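PDB 4GPV: putative cell adhesion protein from Bacteroides eggerthii, which probably serves as a FimA-like pilus subunit, a building block of the surface fimbriae through which this gut bacterium is thought to adhere. Local coordinates for residues Leu19-Leu23 with Asn71-Ile76; Ile47-Phe53 with Tyr87-Gly93; Leu153-Lys159 with Trp338-Pro342. All blocks are in the same frame, centred on the assembly; numbering follows the deposited sequence. Where two conformers were deposited one is given.

Contact 1 (Leu19-Leu23 with Asn71-Ile76); sequences LTIKL and NAAATI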
ATOM      1  N   LEU A  19      30.501 -10.789   5.445  1.00 27.88           N
ATOM      2  CA  LEU A  19      29.579  -9.669   5.607  1.00 28.13           C
ATOM      3  C   LEU A  19      28.516 -10.059   6.606  1.00 33.26           C
ATOM      4  O   LEU A  19      27.913 -11.131   6.474  1.00 33.21           O
ATOM      5  CB  LEU A  19      28.930  -9.318   4.259  1.00 28.85           C
ATOM      6  CG  LEU A  19      29.743  -8.515   3.253  1.00 35.76           C
ATOM      7  CD1 LEU A  19      30.347  -9.411   2.208  1.00 37.72           C
ATOM      8  CD2 LEU A  19      28.836  -7.502   2.540  1.00 37.36           C
ATOM      9  N   THR A  20      28.313  -9.214   7.624  1.00 29.63           N
ATOM     10  CA  THR A  20      27.282  -9.430   8.642  1.00 28.84           C
ATOM     11  C   THR A  20      26.203  -8.403   8.348  1.00 32.74           C
ATOM     12  O   THR A  20      26.495  -7.204   8.344  1.00 30.48           O
ATOM     13  CB  THR A  20      27.874  -9.328  10.060  1.00 38.91           C
ATOM     14  OG1 THR A  20      28.924 -10.285  10.194  1.00 43.20           O
ATOM     15  CG2 THR A  20      26.825  -9.570  11.144  1.00 40.86           C
ATOM     16  N   ILE A  21      24.990  -8.880   8.033  1.00 30.13           N
ATOM     17  CA  ILE A  21      23.874  -8.007   7.690  1.00 30.16           C
ATOM     18  C   ILE A  21      22.937  -7.987   8.867  1.00 33.42           C
ATOM     19  O   ILE A  21      22.599  -9.048   9.401  1.00 34.74           O
ATOM     20  CB  ILE A  21      23.145  -8.430   6.378  1.00 33.60           C
ATOM     21  CG1 ILE A  21      24.121  -8.817   5.224  1.00 34.84           C
ATOM     22  CG2 ILE A  21      22.074  -7.373   5.939  1.00 35.55           C
ATOM     23  CD1 ILE A  21      24.911  -7.659   4.500  1.00 46.81           C
ATOM     24  N   LYS A  22      22.573  -6.788   9.305  1.00 27.57           N
ATOM     25  CA  LYS A  22      21.612  -6.559  10.387  1.00 27.46           C
ATOM     26  C   LYS A  22      20.405  -5.824   9.812  1.00 28.40           C
ATOM     27  O   LYS A  22      20.574  -4.832   9.101  1.00 27.08           O
ATOM     28  CB  LYS A  22      22.220  -5.737  11.542  1.00 31.56           C
ATOM     29  CG  LYS A  22      23.218  -6.472  12.427  1.00 54.81           C
ATOM     30  CD  LYS A  22      23.685  -5.533  13.545  1.00 70.02           C
ATOM     31  CE  LYS A  22      24.658  -6.161  14.514  1.00 89.40           C
ATOM     32  NZ  LYS A  22      25.034  -5.211  15.598  1.00100.55           N
ATOM     33  N   LEU A  23      19.208  -6.327  10.081  1.00 25.95           N
ATOM     34  CA  LEU A  23      17.987  -5.674   9.600  1.00 24.46           C
ATOM     35  C   LEU A  23      17.327  -4.925  10.724  1.00 28.97           C
ATOM     36  O   LEU A  23      17.277  -5.415  11.852  1.00 28.11           O
ATOM     37  CB  LEU A  23      16.996  -6.665   8.980  1.00 23.91           C
ATOM     38  CG  LEU A  23      17.566  -7.632   7.929  1.00 27.85           C
ATOM     39  CD1 LEU A  23      16.507  -8.609   7.481  1.00 28.96           C
ATOM     40  CD2 LEU A  23      18.180  -6.883   6.739  1.00 27.96           C
ATOM     41  N   ASN A  71      14.239 -13.891  10.537  1.00 38.37           N
ATOM     42  CA  ASN A  71      15.264 -13.335  11.427  1.00 38.21           C
ATOM     43  C   ASN A  71      15.690 -11.942  10.931  1.00 40.58           C
ATOM     44  O   ASN A  71      15.201 -11.481   9.891  1.00 39.34           O
ATOM     45  CB  ASN A  71      16.482 -14.286  11.560  1.00 35.51           C
ATOM     46  CG  ASN A  71      17.280 -14.455  10.290  1.00 47.03           C
ATOM     47  OD1 ASN A  71      17.946 -13.529   9.823  1.00 38.94           O
ATOM     48  ND2 ASN A  71      17.235 -15.646   9.709  1.00 37.77           N
ATOM     49  N   ALA A  72      16.605 -11.286  11.666  1.00 37.13           N
ATOM     50  CA  ALA A  72      17.068  -9.940  11.319  1.00 36.57           C
ATOM     51  C   ALA A  72      18.603  -9.863  11.260  1.00 38.14           C
ATOM     52  O   ALA A  72      19.163  -8.773  11.401  1.00 34.44           O
ATOM     53  CB  ALA A  72      16.526  -8.933  12.330  1.00 37.32           C
ATOM     54  N   ALA A  73      19.281 -11.023  11.063  1.00 36.81           N
ATOM     55  CA  ALA A  73      20.744 -11.095  10.973  1.00 37.03           C
ATOM     56  C   ALA A  73      21.199 -12.215  10.032  1.00 39.22           C
ATOM     57  O   ALA A  73      20.727 -13.334  10.149  1.00 40.00           O
ATOM     58  CB  ALA A  73      21.357 -11.289  12.354  1.00 39.19           C
ATOM     59  N   ALA A  74      22.101 -11.903   9.082  1.00 33.88           N
ATOM     60  CA  ALA A  74      22.666 -12.889   8.145  1.00 32.38           C
ATOM     61  C   ALA A  74      24.192 -12.788   8.112  1.00 34.74           C
ATOM     62  O   ALA A  74      24.728 -11.683   8.198  1.00 33.29           O
ATOM     63  CB  ALA A  74      22.111 -12.661   6.743  1.00 31.72           C
ATOM     64  N   THR A  75      24.888 -13.935   8.001  1.00 31.41           N
ATOM     65  CA  THR A  75      26.337 -13.982   7.831  1.00 31.61           C
ATOM     66  C   THR A  75      26.566 -14.503   6.409  1.00 35.14           C
ATOM     67  O   THR A  75      26.227 -15.652   6.106  1.00 36.09           O
ATOM     68  CB  THR A  75      27.004 -14.824   8.935  1.00 44.03           C
ATOM     69  OG1 THR A  75      26.648 -14.281  10.203  1.00 42.80           O
ATOM     70  CG2 THR A  75      28.527 -14.856   8.817  1.00 45.63           C
ATOM     71  N   ILE A  76      27.092 -13.641   5.529  1.00 30.29           N
ATOM     72  CA  ILE A  76      27.305 -14.015   4.139  1.00 29.11           C
ATOM     73  C   ILE A  76      28.802 -14.216   3.915  1.00 31.96           C
ATOM     74  O   ILE A  76      29.587 -13.300   4.181  1.00 30.61           O
ATOM     75  CB  ILE A  76      26.689 -12.967   3.173  1.00 30.12           C
ATOM     76  CG1 ILE A  76      25.141 -12.880   3.351  1.00 30.84           C
ATOM     77  CG2 ILE A  76      27.057 -13.293   1.718  1.00 29.78           C
ATOM     78  CD1 ILE A  76      24.471 -11.656   2.737  1.00 29.69           C
TER
HETATM   79  O   HOH W   1      28.534 -12.524  11.537  1.00 41.04           O

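Contact 2 (Ile47-Phe53 with Tyr87-Gly93); sequences INNYLVF and YVVANTG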
ATOM      1  N   ILE A  47       9.080 -10.339   9.782  1.00 25.83           N
ATOM      2  CA  ILE A  47       9.928 -10.708   8.652  1.00 25.55           C
ATOM      3  C   ILE A  47       9.773 -12.205   8.507  1.00 28.64           C
ATOM      4  O   ILE A  47      10.306 -12.944   9.331  1.00 29.17           O
ATOM      5  CB  ILE A  47      11.433 -10.301   8.807  1.00 28.65           C
ATOM      6  CG1 ILE A  47      11.604  -8.765   8.871  1.00 28.25           C
ATOM      7  CG2 ILE A  47      12.291 -10.925   7.655  1.00 26.80           C
ATOM      8  CD1 ILE A  47      13.045  -8.332   9.290  1.00 36.18           C
ATOM      9  N   ASN A  48       9.019 -12.658   7.510  1.00 23.14           N
ATOM     10  CA  ASN A  48       8.851 -14.085   7.278  1.00 23.12           C
ATOM     11  C   ASN A  48      10.073 -14.682   6.576  1.00 25.89           C
ATOM     12  O   ASN A  48      10.449 -15.836   6.820  1.00 25.71           O
ATOM     13  CB  ASN A  48       7.606 -14.342   6.449  1.00 22.74           C
ATOM     14  CG  ASN A  48       6.384 -13.970   7.229  1.00 27.54           C
ATOM     15  OD1 ASN A  48       6.203 -14.434   8.372  1.00 27.07           O
ATOM     16  ND2 ASN A  48       5.556 -13.118   6.656  1.00 26.30           N
ATOM     17  N   ASN A  49      10.652 -13.889   5.658  1.00 21.97           N
ATOM     18  CA  ASN A  49      11.803 -14.250   4.841  1.00 22.01           C
ATOM     19  C   ASN A  49      12.352 -12.995   4.191  1.00 23.23           C
ATOM     20  O   ASN A  49      11.688 -11.936   4.207  1.00 21.38           O
ATOM     21  CB  ASN A  49      11.400 -15.266   3.768  1.00 25.12           C
ATOM     22  CG  ASN A  49      10.242 -14.785   2.934  1.00 26.37           C
ATOM     23  OD1 ASN A  49      10.372 -13.836   2.133  1.00 24.27           O
ATOM     24  ND2 ASN A  49       9.074 -15.386   3.171  1.00 24.46           N
ATOM     25  N   TYR A  50      13.559 -13.087   3.645  1.00 21.54           N
ATOM     26  CA  TYR A  50      14.117 -11.920   2.946  1.00 20.78           C
ATOM     27  C   TYR A  50      15.198 -12.369   1.966  1.00 22.57           C
ATOM     28  O   TYR A  50      15.675 -13.496   2.042  1.00 22.98           O
ATOM     29  CB  TYR A  50      14.671 -10.875   3.946  1.00 21.14           C
ATOM     30  CG  TYR A  50      15.776 -11.391   4.851  1.00 23.70           C
ATOM     31  CD1 TYR A  50      15.481 -12.019   6.055  1.00 25.59           C
ATOM     32  CD2 TYR A  50      17.121 -11.261   4.493  1.00 24.16           C
ATOM     33  CE1 TYR A  50      16.491 -12.507   6.886  1.00 23.44           C
ATOM     34  CE2 TYR A  50      18.140 -11.743   5.319  1.00 25.91           C
ATOM     35  CZ  TYR A  50      17.817 -12.349   6.525  1.00 29.95           C
ATOM     36  OH  TYR A  50      18.791 -12.821   7.366  1.00 29.37           O
ATOM     37  N   LEU A  51      15.564 -11.481   1.058  1.00 18.17           N
ATOM     38  CA  LEU A  51      16.643 -11.678   0.097  1.00 19.34           C
ATOM     39  C   LEU A  51      17.664 -10.571   0.289  1.00 21.20           C
ATOM     40  O   LEU A  51      17.288  -9.412   0.468  1.00 19.54           O
ATOM     41  CB  LEU A  51      16.153 -11.684  -1.373  1.00 20.34           C
ATOM     42  CG  LEU A  51      15.046 -12.694  -1.751  1.00 24.36           C
ATOM     43  CD1 LEU A  51      14.448 -12.361  -3.131  1.00 22.72           C
ATOM     44  CD2 LEU A  51      15.597 -14.109  -1.767  1.00 28.39           C
ATOM     45  N   VAL A  52      18.939 -10.908   0.192  1.00 19.66           N
ATOM     46  CA  VAL A  52      20.024  -9.915   0.257  1.00 18.48           C
ATOM     47  C   VAL A  52      20.788  -9.991  -1.077  1.00 23.30           C
ATOM     48  O   VAL A  52      21.260 -11.067  -1.472  1.00 24.00           O
ATOM     49  CB  VAL A  52      21.011 -10.061   1.466  1.00 22.46           C
ATOM     50  CG1 VAL A  52      22.046  -8.924   1.499  1.00 22.48           C
ATOM     51  CG2 VAL A  52      20.278 -10.155   2.805  1.00 21.74           C
ATOM     52  N   PHE A  53      20.887  -8.855  -1.763  1.00 20.78           N
ATOM     53  CA  PHE A  53      21.630  -8.727  -3.010  1.00 20.42           C
ATOM     54  C   PHE A  53      22.856  -7.875  -2.749  1.00 23.69           C
ATOM     55  O   PHE A  53      22.738  -6.802  -2.154  1.00 22.98           O
ATOM     56  CB  PHE A  53      20.775  -8.088  -4.125  1.00 22.34           C
ATOM     57  CG  PHE A  53      19.444  -8.755  -4.358  1.00 24.49           C
ATOM     58  CD1 PHE A  53      18.351  -8.467  -3.541  1.00 27.26           C
ATOM     59  CD2 PHE A  53      19.273  -9.648  -5.408  1.00 27.99           C
ATOM     60  CE1 PHE A  53      17.116  -9.092  -3.744  1.00 28.03           C
ATOM     61  CE2 PHE A  53      18.036 -10.281  -5.612  1.00 31.30           C
ATOM     62  CZ  PHE A  53      16.970 -10.002  -4.779  1.00 29.44           C
ATOM     63  N   TYR A  87      21.287  -4.565  -0.962  1.00 19.42           N
ATOM     64  CA  TYR A  87      19.856  -4.324  -1.063  1.00 18.28           C
ATOM     65  C   TYR A  87      19.155  -5.467  -0.398  1.00 20.90           C
ATOM     66  O   TYR A  87      19.579  -6.636  -0.542  1.00 19.37           O
ATOM     67  CB  TYR A  87      19.442  -4.234  -2.524  1.00 20.19           C
ATOM     68  CG  TYR A  87      19.946  -3.014  -3.260  1.00 21.86           C
ATOM     69  CD1 TYR A  87      21.212  -2.994  -3.833  1.00 23.97           C
ATOM     70  CD2 TYR A  87      19.100  -1.947  -3.529  1.00 22.70           C
ATOM     71  CE1 TYR A  87      21.670  -1.878  -4.534  1.00 25.57           C
ATOM     72  CE2 TYR A  87      19.530  -0.846  -4.268  1.00 23.94           C
ATOM     73  CZ  TYR A  87      20.817  -0.814  -4.767  1.00 29.81           C
ATOM     74  OH  TYR A  87      21.235   0.272  -5.498  1.00 30.16           O
ATOM     75  N   VAL A  88      18.084  -5.148   0.340  1.00 17.98           N
ATOM     76  CA  VAL A  88      17.309  -6.182   1.055  1.00 18.40           C
ATOM     77  C   VAL A  88      15.835  -6.028   0.688  1.00 20.89           C
ATOM     78  O   VAL A  88      15.298  -4.916   0.726  1.00 19.55           O
ATOM     79  CB  VAL A  88      17.507  -6.122   2.606  1.00 22.93           C
ATOM     80  CG1 VAL A  88      16.627  -7.150   3.324  1.00 22.95           C
ATOM     81  CG2 VAL A  88      18.976  -6.327   2.995  1.00 23.43           C
ATOM     82  N   VAL A  89      15.190  -7.137   0.369  1.00 17.51           N
ATOM     83  CA  VAL A  89      13.756  -7.177   0.124  1.00 18.23           C
ATOM     84  C   VAL A  89      13.203  -8.235   1.058  1.00 21.25           C
ATOM     85  O   VAL A  89      13.682  -9.359   1.027  1.00 20.22           O
ATOM     86  CB  VAL A  89      13.362  -7.438  -1.360  1.00 23.24           C
ATOM     87  CG1 VAL A  89      11.841  -7.495  -1.506  1.00 23.93           C
ATOM     88  CG2 VAL A  89      13.936  -6.369  -2.297  1.00 23.29           C
ATOM     89  N   ALA A  90      12.209  -7.887   1.872  1.00 18.17           N
ATOM     90  CA  ALA A  90      11.607  -8.867   2.785  1.00 20.11           C
ATOM     91  C   ALA A  90      10.215  -9.254   2.320  1.00 20.61           C
ATOM     92  O   ALA A  90       9.484  -8.427   1.747  1.00 19.21           O
ATOM     93  CB  ALA A  90      11.506  -8.265   4.189  1.00 21.59           C
ATOM     94  N   ASN A  91       9.837 -10.496   2.612  1.00 19.63           N
ATOM     95  CA  ASN A  91       8.492 -11.050   2.509  1.00 19.16           C
ATOM     96  C   ASN A  91       7.979 -11.231   1.095  1.00 22.29           C
ATOM     97  O   ASN A  91       6.771 -11.281   0.895  1.00 21.07           O
ATOM     98  CB  ASN A  91       7.520 -10.213   3.372  1.00 19.31           C
ATOM     99  CG  ASN A  91       7.820 -10.328   4.844  1.00 23.06           C
ATOM    100  OD1 ASN A  91       8.392 -11.323   5.303  1.00 23.44           O
ATOM    101  ND2 ASN A  91       7.376  -9.358   5.642  1.00 21.11           N
ATOM    102  N   THR A  92       8.874 -11.501   0.135  1.00 19.68           N
ATOM    103  CA  THR A  92       8.414 -11.835  -1.222  1.00 20.46           C
ATOM    104  C   THR A  92       8.557 -13.361  -1.472  1.00 24.45           C
ATOM    105  O   THR A  92       8.246 -13.827  -2.563  1.00 25.88           O
ATOM    106  CB  THR A  92       9.121 -11.040  -2.311  1.00 23.62           C
ATOM    107  OG1 THR A  92      10.527 -11.387  -2.370  1.00 21.96           O
ATOM    108  CG2 THR A  92       8.871  -9.520  -2.215  1.00 22.32           C
ATOM    109  N   GLY A  93       9.035 -14.094  -0.485  1.00 23.27           N
ATOM    110  CA  GLY A  93       9.193 -15.550  -0.554  1.00 24.29           C
ATOM    111  C   GLY A  93      10.456 -16.032  -1.232  1.00 27.02           C
ATOM    112  O   GLY A  93      11.397 -15.263  -1.422  1.00 25.17           O
TER
HETATM  113  O   HOH W   2      12.491 -13.767   0.414  1.00 20.88           O
HETATM  114  O   HOH W   3       6.471 -14.187   2.148  1.00 24.36           O

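Contact 3 (Leu153-Lys159 with Trp338-Pro342); sequences LSFVAAK and WVTQP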
ATOM      1  N   LEU A 153      14.696  -1.102   6.913  1.00 19.27           N
ATOM      2  CA  LEU A 153      13.592  -1.499   6.047  1.00 19.29           C
ATOM      3  C   LEU A 153      12.409  -0.579   6.148  1.00 20.76           C
ATOM      4  O   LEU A 153      12.063  -0.139   7.241  1.00 22.14           O
ATOM      5  CB  LEU A 153      13.121  -2.917   6.399  1.00 18.74           C
ATOM      6  CG  LEU A 153      14.177  -4.037   6.231  1.00 22.43           C
ATOM      7  CD1 LEU A 153      13.683  -5.350   6.847  1.00 22.42           C
ATOM      8  CD2 LEU A 153      14.588  -4.210   4.745  1.00 25.51           C
ATOM      9  N   SER A 154      11.765  -0.313   4.992  1.00 17.66           N
ATOM     10  CA  SER A 154      10.551   0.503   4.944  0.60 17.79           C
ATOM     11  C   SER A 154       9.479  -0.253   4.195  1.00 20.91           C
ATOM     12  O   SER A 154       9.811  -1.028   3.301  1.00 20.07           O
ATOM     13  CB  SER A 154      10.816   1.838   4.247  0.60 19.52           C
ATOM     14  OG  SER A 154      11.724   2.644   4.975  0.60 20.26           O
ATOM     15  N   PHE A 155       8.210  -0.005   4.506  1.00 19.31           N
ATOM     16  CA  PHE A 155       7.124  -0.667   3.770  1.00 18.68           C
ATOM     17  C   PHE A 155       7.095  -0.208   2.344  1.00 20.95           C
ATOM     18  O   PHE A 155       7.260   0.982   2.073  1.00 21.19           O
ATOM     19  CB  PHE A 155       5.757  -0.344   4.394  1.00 19.18           C
ATOM     20  CG  PHE A 155       5.560  -0.923   5.767  1.00 20.34           C
ATOM     21  CD1 PHE A 155       5.563  -2.308   5.964  1.00 20.47           C
ATOM     22  CD2 PHE A 155       5.346  -0.091   6.866  1.00 21.02           C
ATOM     23  CE1 PHE A 155       5.372  -2.843   7.246  1.00 20.47           C
ATOM     24  CE2 PHE A 155       5.128  -0.632   8.141  1.00 23.13           C
ATOM     25  CZ  PHE A 155       5.165  -2.002   8.321  1.00 20.82           C
ATOM     26  N   VAL A 156       6.797  -1.134   1.426  1.00 17.02           N
ATOM     27  CA  VAL A 156       6.635  -0.800   0.012  1.00 17.65           C
ATOM     28  C   VAL A 156       5.247  -0.176  -0.181  1.00 20.54           C
ATOM     29  O   VAL A 156       5.078   0.678  -1.047  1.00 23.07           O
ATOM     30  CB  VAL A 156       6.815  -2.093  -0.839  1.00 20.66           C
ATOM     31  CG1 VAL A 156       6.425  -1.875  -2.309  1.00 20.54           C
ATOM     32  CG2 VAL A 156       8.245  -2.604  -0.721  1.00 20.47           C
ATOM     33  N   ALA A 157       4.259  -0.678   0.557  1.00 17.00           N
ATOM     34  CA  ALA A 157       2.876  -0.195   0.473  1.00 16.39           C
ATOM     35  C   ALA A 157       2.600   1.014   1.389  1.00 18.92           C
ATOM     36  O   ALA A 157       3.426   1.419   2.212  1.00 19.02           O
ATOM     37  CB  ALA A 157       1.931  -1.334   0.839  1.00 17.01           C
ATOM     38  N   ALA A 158       1.376   1.545   1.250  1.00 17.21           N
ATOM     39  CA  ALA A 158       0.735   2.516   2.118  1.00 17.75           C
ATOM     40  C   ALA A 158      -0.462   1.815   2.752  1.00 19.86           C
ATOM     41  O   ALA A 158      -0.967   0.817   2.203  1.00 17.87           O
ATOM     42  CB  ALA A 158       0.280   3.741   1.301  1.00 18.55           C
ATOM     43  N   LYS A 159      -0.961   2.341   3.850  1.00 16.43           N
ATOM     44  CA  LYS A 159      -2.120   1.790   4.521  1.00 14.55           C
ATOM     45  C   LYS A 159      -3.194   2.873   4.600  1.00 18.85           C
ATOM     46  O   LYS A 159      -2.872   4.033   4.909  1.00 17.93           O
ATOM     47  CB  LYS A 159      -1.703   1.332   5.932  1.00 17.45           C
ATOM     48  CG  LYS A 159      -2.811   0.673   6.733  1.00 21.05           C
ATOM     49  CD  LYS A 159      -2.222   0.073   8.023  1.00 25.71           C
ATOM     50  CE  LYS A 159      -2.499   0.846   9.265  1.00 41.80           C
ATOM     51  NZ  LYS A 159      -1.885   0.189  10.457  1.00 30.51           N
ATOM     52  N   TRP A 338       4.277   5.576   8.345  1.00 18.08           N
ATOM     53  CA  TRP A 338       4.002   4.174   8.658  1.00 19.17           C
ATOM     54  C   TRP A 338       5.361   3.523   8.897  1.00 22.63           C
ATOM     55  O   TRP A 338       6.135   3.349   7.969  1.00 22.23           O
ATOM     56  CB  TRP A 338       3.208   3.516   7.512  1.00 17.89           C
ATOM     57  CG  TRP A 338       2.651   2.158   7.835  1.00 18.70           C
ATOM     58  CD1 TRP A 338       2.275   1.687   9.065  1.00 21.90           C
ATOM     59  CD2 TRP A 338       2.225   1.176   6.883  1.00 17.82           C
ATOM     60  NE1 TRP A 338       1.774   0.413   8.946  1.00 21.08           N
ATOM     61  CE2 TRP A 338       1.704   0.082   7.617  1.00 21.81           C
ATOM     62  CE3 TRP A 338       2.330   1.068   5.481  1.00 18.21           C
ATOM     63  CZ2 TRP A 338       1.247  -1.091   6.995  1.00 20.66           C
ATOM     64  CZ3 TRP A 338       1.892  -0.109   4.865  1.00 19.04           C
ATOM     65  CH2 TRP A 338       1.327  -1.153   5.618  1.00 20.06           C
ATOM     66  N   VAL A 339       5.708   3.336  10.173  1.00 20.22           N
ATOM     67  CA  VAL A 339       7.034   2.890  10.583  1.00 21.16           C
ATOM     68  C   VAL A 339       7.056   1.376  10.778  1.00 25.14           C
ATOM     69  O   VAL A 339       6.187   0.805  11.437  1.00 23.24           O
ATOM     70  CB  VAL A 339       7.407   3.656  11.883  1.00 26.25           C
ATOM     71  CG1 VAL A 339       8.648   3.081  12.565  1.00 27.13           C
ATOM     72  CG2 VAL A 339       7.595   5.142  11.604  1.00 26.57           C
ATOM     73  N   THR A 340       8.088   0.742  10.217  1.00 23.12           N
ATOM     74  CA  THR A 340       8.302  -0.684  10.375  1.00 22.39           C
ATOM     75  C   THR A 340       8.950  -0.920  11.733  1.00 29.39           C
ATOM     76  O   THR A 340       9.879  -0.195  12.115  1.00 30.79           O
ATOM     77  CB  THR A 340       9.243  -1.246   9.281  1.00 24.54           C
ATOM     78  OG1 THR A 340      10.490  -0.573   9.414  1.00 26.37           O
ATOM     79  CG2 THR A 340       8.711  -1.049   7.872  1.00 23.06           C
ATOM     80  N   GLN A 341       8.515  -1.959  12.419  1.00 28.00           N
ATOM     81  CA  GLN A 341       9.202  -2.405  13.635  1.00 30.63           C
ATOM     82  C   GLN A 341       9.425  -3.909  13.390  1.00 36.28           C
ATOM     83  O   GLN A 341       8.605  -4.719  13.837  1.00 35.50           O
ATOM     84  CB  GLN A 341       8.394  -2.048  14.903  1.00 33.54           C
ATOM     85  CG  GLN A 341       9.256  -2.010  16.159  1.00 48.17           C
ATOM     86  CD  GLN A 341       8.730  -1.021  17.183  1.00 81.68           C
ATOM     87  OE1 GLN A 341       7.620  -1.156  17.714  1.00 82.20           O
ATOM     88  NE2 GLN A 341       9.520  -0.002  17.487  1.00 72.62           N
ATOM     89  N   PRO A 342      10.422  -4.277  12.520  1.00 35.26           N
ATOM     90  CA  PRO A 342      10.609  -5.690  12.142  1.00 37.09           C
ATOM     91  C   PRO A 342      10.817  -6.621  13.330  1.00 44.51           C
ATOM     92  O   PRO A 342      11.584  -6.319  14.238  1.00 45.40           O
ATOM     93  CB  PRO A 342      11.859  -5.656  11.248  1.00 38.28           C
ATOM     94  CG  PRO A 342      11.888  -4.283  10.698  1.00 41.31           C
ATOM     95  CD  PRO A 342      11.449  -3.442  11.870  1.00 36.32           C
TER
HETATM   96  O   HOH W   4       7.926   2.222   6.333  1.00 23.03           O

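Contact 1 (Leu19-Leu23 with Asn71-Ile76)
Leu19-Leu23 and Ala73-Ile76 run antiparallel, their short axes 4.7 Å apart at closest and their directions 164° from each other, as neighbouring strands of the large mixed β-sheet of this FimA-like subunit. Leu19 with Ile76 and Ile21 with Ala74 are hydrogen-bonded pairs; Leu23 N reaches past the end of the ladder to Ala72 O at 2.8 Å. The sheet has two unlike faces. On one, Leu19, Ile21, Ala74 and Ile76 are all buried: Leu19 packs on Leu54 and Ile76 on Val52, both of strand 50-56, while Ile21 touches Val149 of strand 146-169. Here Ile21 and Ile76 meet obliquely, CG1 of Ile21 lying 3.8 Å from CD1 of Ile76; the near-extended second torsion of Ile76 (chi2 165°) carries that methyl to its neighbour. Ala74 CB packs against Tyr50 OH. The face bearing Thr20, Lys22, Ala73 and Thr75 is far more open and polar. At the start of the strand 73-76, Asn71 OD1 accepts from Ala73 N in an Asx turn and also bonds to the Tyr50 hydroxyl. One water joins the two threonines across the non-hydrogen-bonded pair, 2.6 Å from Thr20 OG1 and 2.9 Å from Thr75 OG1.

Contact 2 (Ile47-Phe53 with Tyr87-Gly93)
Asn91 OD1 is gripped by two consecutive backbone amides of the other segment: Asn48 N donates to it over 2.7 Å, in the plane of the side-chain carbonyl, and Asn49 N adds a weak bond. These bonds finish an antiparallel β-ladder at the end where strand 87-90 gives way to a turn and strand 50-56 begins, within the large mixed sheet. The same amide is held from its other end, since Asn91 ND2 donates to Val46 O and Leu131 O, so its rotation is fixed by partners on both nitrogen and oxygen. The Asn48 side chain crosses that of Asn91 at about a right angle, the amide planes 41° apart, and sends its own ND2 to Asn130 and Thr129.

Asn49 answers in the opposite direction. With CG lodged between its backbone N and carbonyl carbon (chi1 54°), its OD1 comes within 3.0 Å of Gly93 N, which donates from above the amide plane. Two asparagines thus tie a strand start to a turn, each using its side-chain oxygen on the partner's backbone.

Beyond them the ladder is regular. Leu51 with Val89 and Phe53 with Tyr87 exchange paired backbone bonds, and on their face the aromatic rings continue toward helix 106-111. The other face carries Tyr50, Val52, Val88 and Ala90; Tyr50 and Val88 there touch Leu23 of strand 18-24. Val52 and Val88 lie side by side, pointing the same way, with Val52 CG2 and Val88 CG2 touching at 4.0 Å. Tyr50 instead leads its ring away from this partner strand, so the contact falls to Tyr50 CB, which lies 4.1 Å from Ala90 CB.

Contact 3 (Leu153-Lys159 with Trp338-Pro342)
The Phe155 ring is sandwiched: the six-membered ring of Trp338 covers one face and the CG2 methyl of Thr340 the other. The aromatic pair is a face-to-face stack, centroids 3.9 Å apart and planes inclined by 26°, close enough that Phe155 CD2 lies 3.4 Å from Trp338 CD2. Opposite, the Thr340 CG2 methyl makes a CH-pi contact 3.5 Å from the Phe155 centroid and almost on the ring normal. The indole is itself covered twice, for Lys159 CB sits over its far face, 3.8 Å from the centroid of the six-membered ring, while the Ala157 carbonyl meets its edge near the plane. Methyl, phenyl, indole and lysine methylene therefore form one continuous pile between strand 146-169 and strand 329-343 of the large sheet.

No ladder of direct backbone bonds links these segments, which splay apart around the side chains. Water bridges part of the gap, accepting from Phe155 N and donating to Trp338 O. Nearer Leu153, Thr340 OG1 donates to Leu153 O over 2.7 Å; its chi1 of 61° aims the hydroxyl at that carbonyl and leaves CG2 anti to its own carbonyl carbon, over Phe155. One threonine thereby serves both the polar and the apolar side of the contact.

Lys159 CD lies 3.8 Å from Trp338 CZ2, and the bend at chi3 (104°) turns the chain beyond it, where NZ forms salt bridges with Asp41 and Glu43. Trp338 NE1 bonds to the same Glu43. The chemistry implies an apolar stack closed at one end by a charge cluster around the buried Lys159, where the nearby carboxylates would be expected to stabilise a protonated lysine.

Overall arrangement
Contacts 1, 2 and 3 all belong to the large mixed sheet and lie progressively nearer the centre of the chain, their centres about 26, 17 and 9 Å from it. Contact 1 is half surface, with one solvent-facing side; contacts 2 and 3 are buried. The first two are antiparallel ladders, whereas contact 3 depends on aromatic stacking, one direct hydrogen bond and water. Tyr50, a member of contact 2, is the residue that ties it to contact 1. Contacts 2 and 3 meet where Ile47 CD1 packs on Pro342 CB at 3.5 Å, and Leu153 touches both Leu23 of contact 1 and Val88 of contact 2, making a shared apolar core.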